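Local atomic coordinates of TSSL (PDB entry 4ACK), a protein that probably serves as an inner-membrane-anchored component of the type VI secretion system, its cytoplasmic domain being the part described here. Residues 41-49 / 60-68. Numbering follows the deposited sequence.
Sequences SIFFLQEEL and YIVFPLLAY
V62 pushes its two methyls into segment 41-49 of helix 30-52 as a knob in the hole formed by I42, L45, Q46 and L49. Its CG2 does most of the work, 3.7 Å from L49 CD1 and 3.8 Å from L45 CD2, while V62 and L45 pass alongside one another, pointing opposite ways. With chi1 at 172°, V62 CG1 is held opposite the backbone N and faces I42, 4.1 Å from I42 CG2. Towards one end I42 CD1 crosses the end of L66, 3.6 Å from L66 CD2. L45 CD2 meets L65 CD2 at 4.0 Å. At the other end L49 and I61 meet tip to tip, L49 CD1 standing 3.7 Å from I61 CG2. Q46 adds the aliphatic part of its chain, CG lying against V62, while its NE2 is hydrogen-bonded to the hydroxyl of Y94. Helix 4-20 covers one flank, I13 touching both I42 and L65, and Y93 of helix 89-94 touches I42 and L66. The axes of 41-49 and 60-68 run 10.6 Å apart at 163°, making helices 30-52 and 55-79 an antiparallel hairpin with a short turn between them, within the all-helical DotU fold.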
loop_
_atom_site.group_PDB
_atom_site.type_symbol
_atom_site.label_atom_id
_atom_site.label_comp_id
_atom_site.label_asym_id
_atom_site.label_seq_id
_atom_site.Cartn_x
_atom_site.Cartn_y
_atom_site.Cartn_z
ATOM N N SER A 41 10.426 2.530 8.241
ATOM C CA SER A 41 10.552 2.213 6.831
ATOM C C SER A 41 9.876 3.255 5.875
ATOM O O SER A 41 10.417 3.576 4.829
ATOM C CB SER A 41 9.976 0.837 6.582
ATOM O OG SER A 41 10.908 -0.117 7.006
ATOM N N ILE A 42 8.732 3.789 6.278
ATOM C CA ILE A 42 8.049 4.812 5.505
ATOM C C ILE A 42 8.866 6.094 5.454
ATOM O O ILE A 42 9.021 6.665 4.366
ATOM C CB ILE A 42 6.601 5.097 5.996
ATOM C CG1 ILE A 42 5.731 3.835 5.902
ATOM C CG2 ILE A 42 5.935 6.306 5.243
ATOM C CD1 ILE A 42 5.637 3.235 4.531
ATOM N N PHE A 43 9.390 6.525 6.598
ATOM C CA PHE A 43 10.284 7.687 6.646
ATOM C C PHE A 43 11.453 7.645 5.635
ATOM O O PHE A 43 11.675 8.640 4.909
ATOM C CB PHE A 43 10.873 7.948 8.019
ATOM C CG PHE A 43 11.786 9.159 8.038
ATOM C CD1 PHE A 43 13.132 9.049 7.666
ATOM C CD2 PHE A 43 11.270 10.436 8.336
ATOM C CE1 PHE A 43 13.969 10.185 7.627
ATOM C CE2 PHE A 43 12.114 11.602 8.311
ATOM C CZ PHE A 43 13.455 11.465 7.964
ATOM N N PHE A 44 12.171 6.511 5.607
ATOM C CA PHE A 44 13.247 6.249 4.654
ATOM C C PHE A 44 12.717 6.134 3.206
ATOM O O PHE A 44 13.395 6.533 2.248
ATOM C CB PHE A 44 14.046 4.953 5.025
ATOM C CG PHE A 44 14.950 5.060 6.293
ATOM C CD1 PHE A 44 16.154 5.802 6.276
ATOM C CD2 PHE A 44 14.626 4.356 7.484
ATOM C CE1 PHE A 44 16.997 5.882 7.442
ATOM C CE2 PHE A 44 15.451 4.436 8.650
ATOM C CZ PHE A 44 16.642 5.198 8.620
ATOM N N LEU A 45 11.567 5.496 3.017
ATOM C CA LEU A 45 10.976 5.402 1.681
ATOM C C LEU A 45 10.676 6.836 1.204
ATOM O O LEU A 45 11.091 7.195 0.168
ATOM C CB LEU A 45 9.720 4.519 1.610
ATOM C CG LEU A 45 9.035 4.297 0.232
ATOM C CD1 LEU A 45 10.009 3.797 -0.959
ATOM C CD2 LEU A 45 7.817 3.313 0.405
ATOM N N GLN A 46 9.985 7.646 1.973
ATOM C CA GLN A 46 9.685 8.953 1.508
ATOM C C GLN A 46 10.972 9.749 1.232
ATOM O O GLN A 46 11.208 10.189 0.121
ATOM C CB GLN A 46 8.795 9.657 2.489
ATOM C CG GLN A 46 7.333 9.104 2.505
ATOM C CD GLN A 46 6.489 9.858 3.517
ATOM O OE1 GLN A 46 6.943 10.082 4.632
ATOM N NE2 GLN A 46 5.286 10.309 3.118
ATOM N N GLU A 47 11.816 9.890 2.232
ATOM C CA GLU A 47 13.068 10.610 2.049
ATOM C C GLU A 47 13.788 10.186 0.748
ATOM O O GLU A 47 14.217 11.017 -0.041
ATOM C CB GLU A 47 13.963 10.432 3.299
ATOM C CG GLU A 47 15.461 10.571 2.988
ATOM C CD GLU A 47 16.343 10.493 4.213
ATOM O OE1 GLU A 47 16.451 11.525 4.932
ATOM O OE2 GLU A 47 16.922 9.404 4.454
ATOM N N GLU A 48 13.867 8.902 0.487
ATOM C CA GLU A 48 14.588 8.443 -0.700
ATOM C C GLU A 48 13.848 8.810 -1.981
ATOM O O GLU A 48 14.453 9.358 -2.928
ATOM C CB GLU A 48 14.845 6.945 -0.610
ATOM C CG GLU A 48 15.839 6.411 -1.540
ATOM C CD GLU A 48 17.335 6.711 -1.111
ATOM O OE1 GLU A 48 17.594 7.254 0.007
ATOM O OE2 GLU A 48 18.210 6.371 -1.932
ATOM N N LEU A 49 12.530 8.572 -2.023
ATOM C CA LEU A 49 11.775 8.944 -3.267
ATOM C C LEU A 49 11.796 10.430 -3.521
ATOM O O LEU A 49 11.879 10.835 -4.644
ATOM C CB LEU A 49 10.315 8.519 -3.217
ATOM C CG LEU A 49 10.165 7.011 -3.209
ATOM C CD1 LEU A 49 8.654 6.751 -2.835
ATOM C CD2 LEU A 49 10.574 6.458 -4.551
ATOM N N TYR A 60 1.896 8.820 -4.955
ATOM C CA TYR A 60 1.318 7.740 -5.697
ATOM C C TYR A 60 1.959 6.378 -5.388
ATOM O O TYR A 60 1.411 5.315 -5.693
ATOM C CB TYR A 60 1.400 8.011 -7.186
ATOM C CG TYR A 60 0.384 9.011 -7.717
ATOM C CD1 TYR A 60 -0.457 9.750 -6.848
ATOM C CD2 TYR A 60 0.311 9.253 -9.079
ATOM C CE1 TYR A 60 -1.378 10.633 -7.340
ATOM C CE2 TYR A 60 -0.615 10.153 -9.601
ATOM C CZ TYR A 60 -1.450 10.826 -8.736
ATOM O OH TYR A 60 -2.364 11.684 -9.297
ATOM N N ILE A 61 3.174 6.402 -4.869
ATOM C CA ILE A 61 3.891 5.178 -4.636
ATOM C C ILE A 61 3.627 4.808 -3.176
ATOM O O ILE A 61 3.318 3.687 -2.920
ATOM C CB ILE A 61 5.406 5.396 -4.851
ATOM C CG1 ILE A 61 5.696 5.551 -6.329
ATOM C CG2 ILE A 61 6.264 4.240 -4.215
ATOM C CD1 ILE A 61 7.026 6.327 -6.539
ATOM N N VAL A 62 3.713 5.764 -2.247
ATOM C CA VAL A 62 3.611 5.438 -0.840
ATOM C C VAL A 62 2.125 5.331 -0.321
ATOM O O VAL A 62 1.840 4.543 0.553
ATOM C CB VAL A 62 4.380 6.478 0.001
ATOM C CG1 VAL A 62 4.166 6.322 1.580
ATOM C CG2 VAL A 62 5.882 6.434 -0.400
ATOM N N PHE A 63 1.211 6.157 -0.826
ATOM C CA PHE A 63 -0.180 6.028 -0.312
ATOM C C PHE A 63 -0.779 4.594 -0.492
ATOM O O PHE A 63 -1.384 4.074 0.423
ATOM C CB PHE A 63 -1.093 7.046 -0.957
ATOM C CG PHE A 63 -2.493 6.972 -0.439
ATOM C CD1 PHE A 63 -3.409 6.059 -0.988
ATOM C CD2 PHE A 63 -2.866 7.757 0.646
ATOM C CE1 PHE A 63 -4.726 5.988 -0.478
ATOM C CE2 PHE A 63 -4.196 7.683 1.179
ATOM C CZ PHE A 63 -5.097 6.806 0.618
ATOM N N PRO A 64 -0.660 3.990 -1.680
ATOM C CA PRO A 64 -1.253 2.696 -1.844
ATOM C C PRO A 64 -0.645 1.640 -0.929
ATOM O O PRO A 64 -1.317 0.666 -0.611
ATOM C CB PRO A 64 -0.936 2.333 -3.306
ATOM C CG PRO A 64 -0.826 3.705 -3.999
ATOM C CD PRO A 64 -0.160 4.545 -2.949
ATOM N N LEU A 65 0.645 1.773 -0.586
ATOM C CA LEU A 65 1.276 0.805 0.289
ATOM C C LEU A 65 0.701 0.961 1.648
ATOM O O LEU A 65 0.415 -0.033 2.307
ATOM C CB LEU A 65 2.817 0.985 0.318
ATOM C CG LEU A 65 3.551 0.113 1.322
ATOM C CD1 LEU A 65 3.356 -1.329 0.822
ATOM C CD2 LEU A 65 5.044 0.540 1.332
ATOM N N LEU A 66 0.511 2.189 2.100
ATOM C CA LEU A 66 -0.164 2.418 3.385
ATOM C C LEU A 66 -1.608 1.918 3.454
ATOM O O LEU A 66 -2.076 1.445 4.529
ATOM C CB LEU A 66 -0.229 3.893 3.718
ATOM C CG LEU A 66 1.076 4.686 3.689
ATOM C CD1 LEU A 66 0.830 6.117 4.169
ATOM C CD2 LEU A 66 2.174 4.032 4.496
ATOM N N ALA A 67 -2.344 2.129 2.369
ATOM C CA ALA A 67 -3.705 1.650 2.258
ATOM C C ALA A 67 -3.751 0.108 2.269
ATOM O O ALA A 67 -4.679 -0.487 2.837
ATOM C CB ALA A 67 -4.328 2.162 0.974
ATOM N N TYR A 68 -2.784 -0.536 1.609
ATOM C CA TYR A 68 -2.679 -1.961 1.661
ATOM C C TYR A 68 -2.442 -2.444 3.143
ATOM O O TYR A 68 -3.143 -3.359 3.637
ATOM C CB TYR A 68 -1.602 -2.445 0.709
ATOM C CG TYR A 68 -1.109 -3.858 1.011
ATOM C CD1 TYR A 68 -0.063 -4.091 1.960
ATOM C CD2 TYR A 68 -1.752 -4.955 0.466
ATOM C CE1 TYR A 68 0.350 -5.418 2.300
ATOM C CE2 TYR A 68 -1.365 -6.274 0.770
ATOM C CZ TYR A 68 -0.304 -6.506 1.673
ATOM O OH TYR A 68 0.048 -7.817 1.902
#